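Local coordinates for dihydrodipicolinate reductase N-terminus domain-containing protein (Mycobacterium smegmatis, PDB 6IAQ) that acts as a native amine dehydrogenase that binds NADP and belongs to a family capable of asymmetric reductive amination of ketones, at residues D160-A166 / G263-F268; A178-G184 / A239-L244; L208-V212 / D256-T260. One frame throughout, in Å; residues are numbered along the deposited sequence.

Contact 1: residues D160-A166 / G263-F268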
ATOM      1  N   ASP A 160      -0.119 -18.746  -3.269  1.00 35.48           N
ATOM      2  CA  ASP A 160      -0.789 -19.947  -2.720  1.00 39.21           C
ATOM      3  C   ASP A 160      -1.726 -19.517  -1.590  1.00 42.42           C
ATOM      4  O   ASP A 160      -2.896 -19.881  -1.642  1.00 37.26           O
ATOM      5  CB  ASP A 160       0.229 -20.974  -2.229  1.00 39.46           C
ATOM      6  CG  ASP A 160       1.142 -21.452  -3.346  1.00 44.86           C
ATOM      7  OD1 ASP A 160       0.664 -21.544  -4.479  1.00 43.42           O
ATOM      8  OD2 ASP A 160       2.343 -21.668  -3.070  1.00 48.91           O
ATOM      9  N   THR A 161      -1.210 -18.776  -0.609  1.00 37.46           N
ATOM     10  CA  THR A 161      -1.954 -18.397   0.610  1.00 39.81           C
ATOM     11  C   THR A 161      -1.648 -16.948   0.989  1.00 39.51           C
ATOM     12  O   THR A 161      -0.455 -16.580   1.067  1.00 38.58           O
ATOM     13  CB  THR A 161      -1.605 -19.315   1.777  1.00 42.18           C
ATOM     14  OG1 THR A 161      -1.687 -20.645   1.282  1.00 45.98           O
ATOM     15  CG2 THR A 161      -2.567 -19.176   2.934  1.00 48.35           C
ATOM     16  N   VAL A 162      -2.697 -16.191   1.297  1.00 38.90           N
ATOM     17  CA  VAL A 162      -2.609 -14.876   1.990  1.00 34.64           C
ATOM     18  C   VAL A 162      -3.140 -15.080   3.410  1.00 40.32           C
ATOM     19  O   VAL A 162      -4.321 -15.492   3.552  1.00 36.03           O
ATOM     20  CB  VAL A 162      -3.387 -13.783   1.242  1.00 40.45           C
ATOM     21  CG1 VAL A 162      -3.245 -12.437   1.947  1.00 34.90           C
ATOM     22  CG2 VAL A 162      -2.953 -13.684  -0.212  1.00 35.05           C
ATOM     23  N   ARG A 163      -2.298 -14.814   4.420  1.00 34.51           N
ATOM     24  CA  ARG A 163      -2.630 -15.044   5.838  1.00 38.18           C
ATOM     25  C   ARG A 163      -2.441 -13.737   6.613  1.00 35.07           C
ATOM     26  O   ARG A 163      -1.347 -13.148   6.544  1.00 33.43           O
ATOM     27  CB  ARG A 163      -1.763 -16.162   6.434  1.00 41.68           C
ATOM     28  CG  ARG A 163      -2.023 -17.539   5.853  1.00 49.22           C
ATOM     29  CD  ARG A 163      -1.974 -18.611   6.926  1.00 59.60           C
ATOM     30  NE  ARG A 163      -0.613 -19.054   7.125  1.00 64.38           N
ATOM     31  CZ  ARG A 163      -0.113 -20.206   6.670  1.00 75.40           C
ATOM     32  NH1 ARG A 163       1.153 -20.505   6.911  1.00 82.66           N
ATOM     33  NH2 ARG A 163      -0.868 -21.056   5.988  1.00 71.04           N
ATOM     34  N   GLY A 164      -3.475 -13.332   7.345  1.00 30.60           N
ATOM     35  CA  GLY A 164      -3.435 -12.154   8.219  1.00 29.68           C
ATOM     36  C   GLY A 164      -3.694 -12.528   9.657  1.00 32.02           C
ATOM     37  O   GLY A 164      -4.491 -13.461   9.928  1.00 31.18           O
ATOM     38  N   LYS A 165      -3.054 -11.793  10.554  1.00 29.99           N
ATOM     39  CA  LYS A 165      -3.203 -11.935  12.008  1.00 33.63           C
ATOM     40  C   LYS A 165      -3.286 -10.525  12.572  1.00 28.73           C
ATOM     41  O   LYS A 165      -2.394  -9.712  12.263  1.00 25.75           O
ATOM     42  CB  LYS A 165      -2.050 -12.736  12.627  1.00 41.55           C
ATOM     43  CG  LYS A 165      -2.292 -13.124  14.074  1.00 49.59           C
ATOM     44  CD  LYS A 165      -1.265 -14.060  14.696  1.00 57.34           C
ATOM     45  CE  LYS A 165       0.091 -13.416  14.877  1.00 62.96           C
ATOM     46  NZ  LYS A 165       0.788 -13.899  16.099  1.00 70.03           N
ATOM     47  N   ALA A 166      -4.349 -10.244  13.335  1.00 29.43           N
ATOM     48  CA  ALA A 166      -4.627  -8.900  13.865  1.00 25.83           C
ATOM     49  C   ALA A 166      -5.120  -9.004  15.299  1.00 26.54           C
ATOM     50  O   ALA A 166      -5.844  -9.967  15.661  1.00 23.06           O
ATOM     51  CB  ALA A 166      -5.611  -8.193  12.959  1.00 28.66           C
ATOM     52  N   GLY A 263      -7.191 -20.970  -7.145  1.00 45.38           N
ATOM     53  CA  GLY A 263      -6.049 -21.519  -6.375  1.00 41.08           C
ATOM     54  C   GLY A 263      -5.728 -20.745  -5.091  1.00 39.14           C
ATOM     55  O   GLY A 263      -5.620 -21.347  -4.018  1.00 35.90           O
ATOM     56  N   PRO A 264      -5.523 -19.408  -5.121  1.00 41.10           N
ATOM     57  CA  PRO A 264      -5.234 -18.655  -3.894  1.00 38.79           C
ATOM     58  C   PRO A 264      -6.264 -18.910  -2.788  1.00 44.53           C
ATOM     59  O   PRO A 264      -7.469 -18.964  -3.045  1.00 41.07           O
ATOM     60  CB  PRO A 264      -5.260 -17.194  -4.351  1.00 41.86           C
ATOM     61  CG  PRO A 264      -4.880 -17.265  -5.804  1.00 43.35           C
ATOM     62  CD  PRO A 264      -5.510 -18.547  -6.312  1.00 38.99           C
ATOM     63  N   VAL A 265      -5.750 -19.083  -1.580  1.00 41.88           N
ATOM     64  CA  VAL A 265      -6.528 -19.218  -0.324  1.00 42.46           C
ATOM     65  C   VAL A 265      -6.243 -17.987   0.529  1.00 43.26           C
ATOM     66  O   VAL A 265      -5.058 -17.582   0.637  1.00 40.70           O
ATOM     67  CB  VAL A 265      -6.135 -20.506   0.410  1.00 40.88           C
ATOM     68  CG1 VAL A 265      -6.817 -20.607   1.760  1.00 42.96           C
ATOM     69  CG2 VAL A 265      -6.403 -21.736  -0.461  1.00 46.16           C
ATOM     70  N   PHE A 266      -7.289 -17.432   1.132  1.00 38.67           N
ATOM     71  CA  PHE A 266      -7.203 -16.274   2.045  1.00 36.45           C
ATOM     72  C   PHE A 266      -7.617 -16.714   3.436  1.00 35.50           C
ATOM     73  O   PHE A 266      -8.667 -17.396   3.571  1.00 36.22           O
ATOM     74  CB  PHE A 266      -8.101 -15.152   1.547  1.00 38.10           C
ATOM     75  CG  PHE A 266      -7.734 -14.644   0.188  1.00 35.75           C
ATOM     76  CD1 PHE A 266      -8.128 -15.326  -0.950  1.00 36.33           C
ATOM     77  CD2 PHE A 266      -6.978 -13.496   0.051  1.00 35.80           C
ATOM     78  CE1 PHE A 266      -7.764 -14.869  -2.201  1.00 37.08           C
ATOM     79  CE2 PHE A 266      -6.643 -13.029  -1.208  1.00 35.19           C
ATOM     80  CZ  PHE A 266      -7.058 -13.703  -2.332  1.00 34.63           C
ATOM     81  N   GLU A 267      -6.851 -16.302   4.440  1.00 35.09           N
ATOM     82  CA  GLU A 267      -7.137 -16.643   5.853  1.00 39.91           C
ATOM     83  C   GLU A 267      -6.822 -15.435   6.730  1.00 36.47           C
ATOM     84  O   GLU A 267      -5.767 -14.805   6.541  1.00 38.13           O
ATOM     85  CB  GLU A 267      -6.365 -17.892   6.275  1.00 43.05           C
ATOM     86  CG  GLU A 267      -6.852 -18.460   7.588  1.00 53.06           C
ATOM     87  CD  GLU A 267      -6.395 -19.875   7.906  1.00 52.44           C
ATOM     88  OE1 GLU A 267      -6.983 -20.837   7.373  1.00 56.50           O
ATOM     89  OE2 GLU A 267      -5.453 -20.007   8.672  1.00 46.49           O
ATOM     90  N   PHE A 268      -7.710 -15.127   7.671  1.00 34.01           N
ATOM     91  CA  PHE A 268      -7.573 -13.942   8.554  1.00 31.02           C
ATOM     92  C   PHE A 268      -8.047 -14.287   9.960  1.00 33.93           C
ATOM     93  O   PHE A 268      -9.219 -14.645  10.160  1.00 32.43           O
ATOM     94  CB  PHE A 268      -8.315 -12.757   7.924  1.00 34.80           C
ATOM     95  CG  PHE A 268      -8.265 -11.492   8.742  1.00 32.92           C
ATOM     96  CD1 PHE A 268      -7.046 -10.931   9.100  1.00 35.21           C
ATOM     97  CD2 PHE A 268      -9.423 -10.813   9.069  1.00 34.62           C
ATOM     98  CE1 PHE A 268      -6.988  -9.758   9.833  1.00 36.51           C
ATOM     99  CE2 PHE A 268      -9.374  -9.648   9.816  1.00 37.27           C
ATOM    100  CZ  PHE A 268      -8.159  -9.112  10.185  1.00 38.29           C
TER
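Val162 and Phe266 meet as direct neighbours on two parallel strands, and their side chains point the same way from the sheet. Four backbone hydrogen bonds join the segments in the alternating parallel pattern: Val265 N to Asp160 O, Val162 N to Val265 O, Glu267 N to Val162 O and Gly164 N to Glu267 O. Three are short, Glu267 N to Val162 O for instance 2.8 Å, while Val265 N to Asp160 O is 3.0 Å. This pairing joins strand 158-169 to strand 265-273 inside the mixed sheet of the C-terminal domain; every other neighbouring pair in that sheet is antiparallel.

Phe268 shows how a side chain can reach across such a pair. Its CB starts out on the face that carries Val162 and Phe266, and with CG anti to the backbone N (chi1 179°) the ring is carried toward the neighbouring strand, its edge against Gly164 CA. Phe268 CD1 lies 3.7 Å from Gly164 O. Farther out, Phe268 CE1 touches Ala166 CB at 3.8 Å and Phe268 CZ meets the same methyl at 3.9 Å. Trp145 packs against this ring edge-to-face. On the other face of the sheet, Arg163 and Glu267 run alongside each other without pairing their charges: Arg163 bridges to Glu288 and Glu267 to Arg257.

Contact 2: residues A178-G184 / A239-L244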
ATOM      1  N   ALA A 178     -17.542  -2.871  22.799  1.00 27.05           N
ATOM      2  CA  ALA A 178     -17.222  -3.670  24.016  1.00 27.55           C
ATOM      3  C   ALA A 178     -18.377  -4.634  24.289  1.00 31.25           C
ATOM      4  O   ALA A 178     -18.141  -5.832  24.470  1.00 27.82           O
ATOM      5  CB  ALA A 178     -16.921  -2.771  25.194  1.00 27.50           C
ATOM      6  N   THR A 179     -19.608  -4.151  24.216  1.00 27.80           N
ATOM      7  CA  THR A 179     -20.812  -4.994  24.420  1.00 28.23           C
ATOM      8  C   THR A 179     -20.921  -6.020  23.292  1.00 27.94           C
ATOM      9  O   THR A 179     -21.229  -7.168  23.575  1.00 29.14           O
ATOM     10  CB  THR A 179     -22.074  -4.131  24.537  1.00 30.11           C
ATOM     11  OG1 THR A 179     -21.838  -3.257  25.634  1.00 28.82           O
ATOM     12  CG2 THR A 179     -23.322  -4.954  24.744  1.00 31.41           C
ATOM     13  N   ALA A 180     -20.675  -5.639  22.044  1.00 28.76           N
ATOM     14  CA  ALA A 180     -20.756  -6.577  20.907  1.00 27.03           C
ATOM     15  C   ALA A 180     -19.643  -7.642  20.975  1.00 27.32           C
ATOM     16  O   ALA A 180     -19.792  -8.705  20.373  1.00 28.02           O
ATOM     17  CB  ALA A 180     -20.731  -5.814  19.619  1.00 29.39           C
ATOM     18  N   GLN A 181     -18.551  -7.350  21.661  1.00 27.45           N
ATOM     19  CA  GLN A 181     -17.410  -8.291  21.858  1.00 29.15           C
ATOM     20  C   GLN A 181     -17.677  -9.195  23.070  1.00 25.83           C
ATOM     21  O   GLN A 181     -16.814 -10.013  23.377  1.00 30.36           O
ATOM     22  CB  GLN A 181     -16.098  -7.514  22.008  1.00 27.47           C
ATOM     23  CG  GLN A 181     -15.627  -6.856  20.729  1.00 27.40           C
ATOM     24  CD  GLN A 181     -15.474  -7.834  19.586  1.00 28.43           C
ATOM     25  OE1 GLN A 181     -16.210  -7.778  18.605  1.00 26.01           O
ATOM     26  NE2 GLN A 181     -14.518  -8.749  19.709  1.00 26.40           N
ATOM     27  N   GLN A 182     -18.850  -9.071  23.704  1.00 30.72           N
ATOM     28  CA  GLN A 182     -19.330  -9.976  24.782  1.00 29.10           C
ATOM     29  C   GLN A 182     -18.475  -9.821  26.035  1.00 29.47           C
ATOM     30  O   GLN A 182     -18.436 -10.759  26.836  1.00 32.09           O
ATOM     31  CB  GLN A 182     -19.314 -11.430  24.304  1.00 28.52           C
ATOM     32  CG  GLN A 182     -20.034 -11.650  22.977  1.00 31.00           C
ATOM     33  CD  GLN A 182     -21.464 -11.174  23.001  1.00 32.79           C
ATOM     34  OE1 GLN A 182     -22.255 -11.596  23.839  1.00 31.66           O
ATOM     35  NE2 GLN A 182     -21.794 -10.286  22.074  1.00 30.50           N
ATOM     36  N   VAL A 183     -17.881  -8.652  26.236  1.00 28.13           N
ATOM     37  CA  VAL A 183     -17.007  -8.345  27.389  1.00 32.16           C
ATOM     38  C   VAL A 183     -17.843  -8.406  28.667  1.00 32.32           C
ATOM     39  O   VAL A 183     -18.905  -7.742  28.736  1.00 29.36           O
ATOM     40  CB  VAL A 183     -16.328  -6.985  27.214  1.00 31.17           C
ATOM     41  CG1 VAL A 183     -15.574  -6.572  28.456  1.00 32.98           C
ATOM     42  CG2 VAL A 183     -15.425  -7.006  26.004  1.00 30.34           C
ATOM     43  N   GLY A 184     -17.376  -9.206  29.629  1.00 31.81           N
ATOM     44  CA  GLY A 184     -17.974  -9.332  30.970  1.00 32.51           C
ATOM     45  C   GLY A 184     -19.028 -10.425  31.025  1.00 36.26           C
ATOM     46  O   GLY A 184     -19.570 -10.640  32.097  1.00 36.64           O
ATOM     47  N   ALA A 239     -13.711   0.545  28.930  1.00 31.44           N
ATOM     48  CA  ALA A 239     -14.790   0.831  27.953  1.00 33.28           C
ATOM     49  C   ALA A 239     -16.162   0.675  28.632  1.00 34.29           C
ATOM     50  O   ALA A 239     -17.061   1.467  28.314  1.00 35.09           O
ATOM     51  CB  ALA A 239     -14.673  -0.052  26.739  1.00 32.74           C
ATOM     52  N   LEU A 240     -16.335  -0.328  29.499  1.00 33.14           N
ATOM     53  CA  LEU A 240     -17.638  -0.589  30.169  1.00 31.93           C
ATOM     54  C   LEU A 240     -17.632  -0.139  31.636  1.00 32.55           C
ATOM     55  O   LEU A 240     -18.700  -0.124  32.238  1.00 35.65           O
ATOM     56  CB  LEU A 240     -17.981  -2.071  29.997  1.00 35.18           C
ATOM     57  CG  LEU A 240     -18.360  -2.466  28.568  1.00 30.39           C
ATOM     58  CD1 LEU A 240     -18.572  -3.955  28.437  1.00 30.01           C
ATOM     59  CD2 LEU A 240     -19.590  -1.721  28.097  1.00 31.55           C
ATOM     60  N   GLY A 241     -16.497   0.294  32.169  1.00 35.97           N
ATOM     61  CA  GLY A 241     -16.321   0.612  33.595  1.00 37.38           C
ATOM     62  C   GLY A 241     -16.725  -0.553  34.475  1.00 39.21           C
ATOM     63  O   GLY A 241     -17.427  -0.310  35.450  1.00 43.94           O
ATOM     64  N   ILE A 242     -16.293  -1.779  34.151  1.00 40.23           N
ATOM     65  CA  ILE A 242     -16.618  -2.992  34.954  1.00 39.88           C
ATOM     66  C   ILE A 242     -15.329  -3.722  35.323  1.00 40.23           C
ATOM     67  O   ILE A 242     -14.367  -3.701  34.527  1.00 37.45           O
ATOM     68  CB  ILE A 242     -17.611  -3.922  34.238  1.00 38.79           C
ATOM     69  CG1 ILE A 242     -17.035  -4.499  32.940  1.00 39.25           C
ATOM     70  CG2 ILE A 242     -18.940  -3.211  34.012  1.00 42.28           C
ATOM     71  CD1 ILE A 242     -17.934  -5.501  32.245  1.00 37.20           C
ATOM     72  N   ASP A 243     -15.354  -4.383  36.485  1.00 40.29           N
ATOM     73  CA  ASP A 243     -14.317  -5.359  36.896  1.00 40.35           C
ATOM     74  C   ASP A 243     -14.597  -6.674  36.174  1.00 35.39           C
ATOM     75  O   ASP A 243     -15.750  -7.026  36.018  1.00 36.97           O
ATOM     76  CB  ASP A 243     -14.262  -5.502  38.420  1.00 42.29           C
ATOM     77  CG  ASP A 243     -13.816  -4.225  39.102  1.00 42.53           C
ATOM     78  OD1 ASP A 243     -13.023  -3.473  38.493  1.00 45.61           O
ATOM     79  OD2 ASP A 243     -14.258  -3.997  40.229  1.00 52.84           O
ATOM     80  N   LEU A 244     -13.544  -7.347  35.753  1.00 35.46           N
ATOM     81  CA  LEU A 244     -13.588  -8.671  35.093  1.00 33.52           C
ATOM     82  C   LEU A 244     -12.827  -9.645  35.989  1.00 37.64           C
ATOM     83  O   LEU A 244     -11.689  -9.347  36.386  1.00 36.47           O
ATOM     84  CB  LEU A 244     -12.949  -8.550  33.709  1.00 34.95           C
ATOM     85  CG  LEU A 244     -13.644  -7.567  32.756  1.00 33.01           C
ATOM     86  CD1 LEU A 244     -12.716  -7.108  31.651  1.00 31.48           C
ATOM     87  CD2 LEU A 244     -14.863  -8.210  32.152  1.00 34.28           C
TER
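Leu240 is the main bump of this contact, and it fits into a hollow made by Ala178, Thr179 and Val183. Its branch point meets the floor of that hollow, with Leu240 CG 3.7 Å from Ala178 CB. From there the two methyls part. Leu240 CD2 turns toward the helix flank, 3.7 Å from Thr179 OG1, a hydroxyl already hydrogen-bonded to Pro175 O; Leu240 CD1 goes the other way, 3.8 Å from Val183 O and close to Val183 CB. Beside this knob the methyls of Ala178 and Ala239 abut at 3.9 Å.

The hollow owes its curve to the end of helix 175-180. Gln182 has positive phi (68°) and closes the last turn in a Schellman motif, after which the chain doubles back and brings Val183 round to the same side as Ala178. The side-chain NE2 of Gln182 bonds back to Ala180 O, 3.1 Å away, from above the carbonyl plane.

A second hollow lies at Gly184, where two side chains rest on bare backbone. Leu244 CD2 comes to 3.5 Å from Gly184 CA and also touches Val183 CG1, the two side chains crossing at about a right angle. Ile242 CD1 approaches the same Gly184 CA at 4.0 Å, with CG1 between the backbone N and the carbonyl carbon (chi1 64°), from the start of strand 242-244, where Gly241 and Ile242 form a G1 beta bulge facing Ser237 of strand 235-237.

Contact 3: residues L208-V212 / D256-T260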
ATOM      1  N   LEU A 208     -12.069 -10.404   3.759  1.00 28.86           N
ATOM      2  CA  LEU A 208     -11.721 -11.414   2.728  1.00 34.10           C
ATOM      3  C   LEU A 208     -12.635 -11.269   1.500  1.00 32.99           C
ATOM      4  O   LEU A 208     -12.133 -11.458   0.382  1.00 32.38           O
ATOM      5  CB  LEU A 208     -11.776 -12.806   3.349  1.00 29.57           C
ATOM      6  CG  LEU A 208     -10.784 -13.058   4.480  1.00 33.13           C
ATOM      7  CD1 LEU A 208     -10.761 -14.519   4.895  1.00 32.90           C
ATOM      8  CD2 LEU A 208      -9.383 -12.562   4.128  1.00 33.61           C
ATOM      9  N   ASP A 209     -13.903 -10.891   1.667  1.00 33.78           N
ATOM     10  CA  ASP A 209     -14.805 -10.678   0.498  1.00 33.61           C
ATOM     11  C   ASP A 209     -14.202  -9.564  -0.358  1.00 32.25           C
ATOM     12  O   ASP A 209     -14.182  -9.684  -1.581  1.00 31.14           O
ATOM     13  CB  ASP A 209     -16.246 -10.334   0.908  1.00 38.45           C
ATOM     14  CG  ASP A 209     -17.044 -11.491   1.517  1.00 41.56           C
ATOM     15  OD1 ASP A 209     -16.614 -12.656   1.370  1.00 42.37           O
ATOM     16  OD2 ASP A 209     -18.109 -11.218   2.140  1.00 40.68           O
ATOM     17  N   ALA A 210     -13.704  -8.496   0.269  1.00 30.66           N
ATOM     18  CA  ALA A 210     -13.094  -7.341  -0.435  1.00 32.59           C
ATOM     19  C   ALA A 210     -11.838  -7.805  -1.192  1.00 35.55           C
ATOM     20  O   ALA A 210     -11.688  -7.404  -2.363  1.00 32.56           O
ATOM     21  CB  ALA A 210     -12.768  -6.232   0.535  1.00 30.88           C
ATOM     22  N   LEU A 211     -10.951  -8.577  -0.549  1.00 35.66           N
ATOM     23  CA  LEU A 211      -9.668  -8.991  -1.186  1.00 34.16           C
ATOM     24  C   LEU A 211      -9.971  -9.908  -2.374  1.00 33.64           C
ATOM     25  O   LEU A 211      -9.408  -9.708  -3.442  1.00 32.77           O
ATOM     26  CB  LEU A 211      -8.776  -9.671  -0.143  1.00 35.16           C
ATOM     27  CG  LEU A 211      -8.114  -8.738   0.866  1.00 32.13           C
ATOM     28  CD1 LEU A 211      -7.353  -9.547   1.889  1.00 33.98           C
ATOM     29  CD2 LEU A 211      -7.194  -7.742   0.180  1.00 33.35           C
ATOM     30  N   VAL A 212     -10.871 -10.860  -2.180  1.00 39.90           N
ATOM     31  CA  VAL A 212     -11.285 -11.830  -3.237  1.00 37.82           C
ATOM     32  C   VAL A 212     -11.883 -11.066  -4.422  1.00 41.06           C
ATOM     33  O   VAL A 212     -11.453 -11.326  -5.571  1.00 44.60           O
ATOM     34  CB  VAL A 212     -12.233 -12.884  -2.656  1.00 39.34           C
ATOM     35  CG1 VAL A 212     -12.951 -13.683  -3.736  1.00 43.14           C
ATOM     36  CG2 VAL A 212     -11.487 -13.808  -1.694  1.00 38.60           C
ATOM     37  N   ASP A 256     -11.347 -16.651   9.701  1.00 31.89           N
ATOM     38  CA  ASP A 256     -12.128 -16.717   8.456  1.00 32.56           C
ATOM     39  C   ASP A 256     -11.204 -17.200   7.351  1.00 36.27           C
ATOM     40  O   ASP A 256     -10.018 -16.823   7.346  1.00 35.48           O
ATOM     41  CB  ASP A 256     -12.758 -15.361   8.123  1.00 33.67           C
ATOM     42  CG  ASP A 256     -13.879 -15.050   9.087  1.00 35.35           C
ATOM     43  OD1 ASP A 256     -14.937 -15.734   8.979  1.00 34.77           O
ATOM     44  OD2 ASP A 256     -13.657 -14.217   9.984  1.00 32.02           O
ATOM     45  N   ARG A 257     -11.753 -17.988   6.439  1.00 33.99           N
ATOM     46  CA  ARG A 257     -10.994 -18.611   5.334  1.00 35.84           C
ATOM     47  C   ARG A 257     -11.863 -18.663   4.093  1.00 39.09           C
ATOM     48  O   ARG A 257     -13.026 -19.114   4.188  1.00 42.16           O
ATOM     49  CB  ARG A 257     -10.572 -20.019   5.746  1.00 42.37           C
ATOM     50  CG  ARG A 257      -9.805 -20.793   4.685  1.00 48.65           C
ATOM     51  CD  ARG A 257      -9.581 -22.186   5.243  1.00 56.02           C
ATOM     52  NE  ARG A 257      -8.238 -22.654   4.995  1.00 64.42           N
ATOM     53  CZ  ARG A 257      -7.861 -23.343   3.923  1.00 70.36           C
ATOM     54  NH1 ARG A 257      -8.732 -23.680   2.990  1.00 69.42           N
ATOM     55  NH2 ARG A 257      -6.599 -23.711   3.792  1.00 74.67           N
ATOM     56  N   ILE A 258     -11.314 -18.204   2.976  1.00 37.53           N
ATOM     57  CA  ILE A 258     -11.960 -18.308   1.647  1.00 36.96           C
ATOM     58  C   ILE A 258     -10.977 -18.981   0.697  1.00 42.11           C
ATOM     59  O   ILE A 258      -9.874 -18.431   0.485  1.00 39.86           O
ATOM     60  CB  ILE A 258     -12.417 -16.934   1.146  1.00 39.48           C
ATOM     61  CG1 ILE A 258     -13.396 -16.281   2.134  1.00 37.03           C
ATOM     62  CG2 ILE A 258     -12.988 -17.068  -0.259  1.00 40.75           C
ATOM     63  CD1 ILE A 258     -13.982 -14.975   1.639  1.00 37.44           C
ATOM     64  N   GLU A 259     -11.375 -20.131   0.151  1.00 42.81           N
ATOM     65  CA  GLU A 259     -10.666 -20.786  -0.976  1.00 43.59           C
ATOM     66  C   GLU A 259     -11.274 -20.288  -2.273  1.00 46.61           C
ATOM     67  O   GLU A 259     -12.506 -20.172  -2.334  1.00 48.03           O
ATOM     68  CB  GLU A 259     -10.789 -22.297  -0.892  1.00 46.86           C
ATOM     69  CG  GLU A 259     -10.364 -22.834   0.445  1.00 49.09           C
ATOM     70  CD  GLU A 259     -10.359 -24.355   0.491  1.00 51.89           C
ATOM     71  OE1 GLU A 259     -10.581 -24.985  -0.573  1.00 55.97           O
ATOM     72  OE2 GLU A 259     -10.164 -24.897   1.595  1.00 58.91           O
ATOM     73  N   THR A 260     -10.439 -19.999  -3.258  1.00 41.92           N
ATOM     74  CA  THR A 260     -10.902 -19.578  -4.596  1.00 45.64           C
ATOM     75  C   THR A 260     -10.792 -20.762  -5.554  1.00 47.43           C
ATOM     76  O   THR A 260      -9.933 -21.643  -5.326  1.00 41.09           O
ATOM     77  CB  THR A 260     -10.115 -18.356  -5.076  1.00 45.34           C
ATOM     78  OG1 THR A 260      -8.750 -18.745  -5.265  1.00 49.05           O
ATOM     79  CG2 THR A 260     -10.226 -17.206  -4.099  1.00 48.54           C
TER
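Asp256 opens the strand side of this contact by meeting Leu208 of the helix. Leu208 CD1 rests 3.4 Å from Asp256 O and 3.9 Å from Asp256 CB, so the leucine methyl covers backbone as well as side chain. The buried carboxylate of Asp256 is held by two hydroxyls, OD1 by Thr224 and OD2 by Thr202, which together probably fix its rotation.

Arg257, next along, projects from the opposite side of the strand, where its NE forms a salt bridge with Glu267. Only its backbone comes near the helix, as Leu208 CD1 approaches Arg257 N.

Ile258 then turns back to the helix and carries the centre of the packing. With CG1 anti to its carbonyl carbon (chi1 -58°) and an extended end, it sends CD1 to 3.5 Å from Leu208 CB. The same methyl lies 3.5 Å from Asp209 OD1, the two side chains crossing at about a right angle; that oxygen has its charge partner in Arg205. The other branch serves the next turn: Ile258 CG2 touches Val212 CG2 at 3.9 Å. One isoleucine thus spans residues four apart on the helix.

Glu259 again points away, and Thr260 ends the run with CG2 4.3 Å from Val212 CG2, while its hydroxyl bonds to Pro264 O.

The axes of helix and strand cross at -22°, 9.5 Å apart, so the helix lies nearly along the strand. Helix 203-215 packs on one face of the mixed sheet: Leu208 and Val212 also reach Phe266 on strand 265-273, Val212 touches Val219 on strand 219-230, and Leu211 and Ala210 lean on helix 141-153.

All three contacts lie in the part of the chain related to the 2,4-diaminopentanoate dehydrogenase C-terminal domain, but they divide into a close pair and an outlier. Contacts 1 and 3 have centres 8 Å apart and share the mixed sheet: strands 249-260 and 265-273 are neighbours, with probable hydrogen bonds from Ile258 N to Phe266 O and from Phe268 N to Asp256 O. Contact 2 stands about 30 Å from both, centre to centre; the Thr179 side chain lies about 8 Å from the bound NADP, and that of Phe268 in contact 1 about 10 Å. Along the chain, contact 1 encloses the other two, whose segments alternate, so one run of chain builds both the helix-covered sheet and the outlying contact.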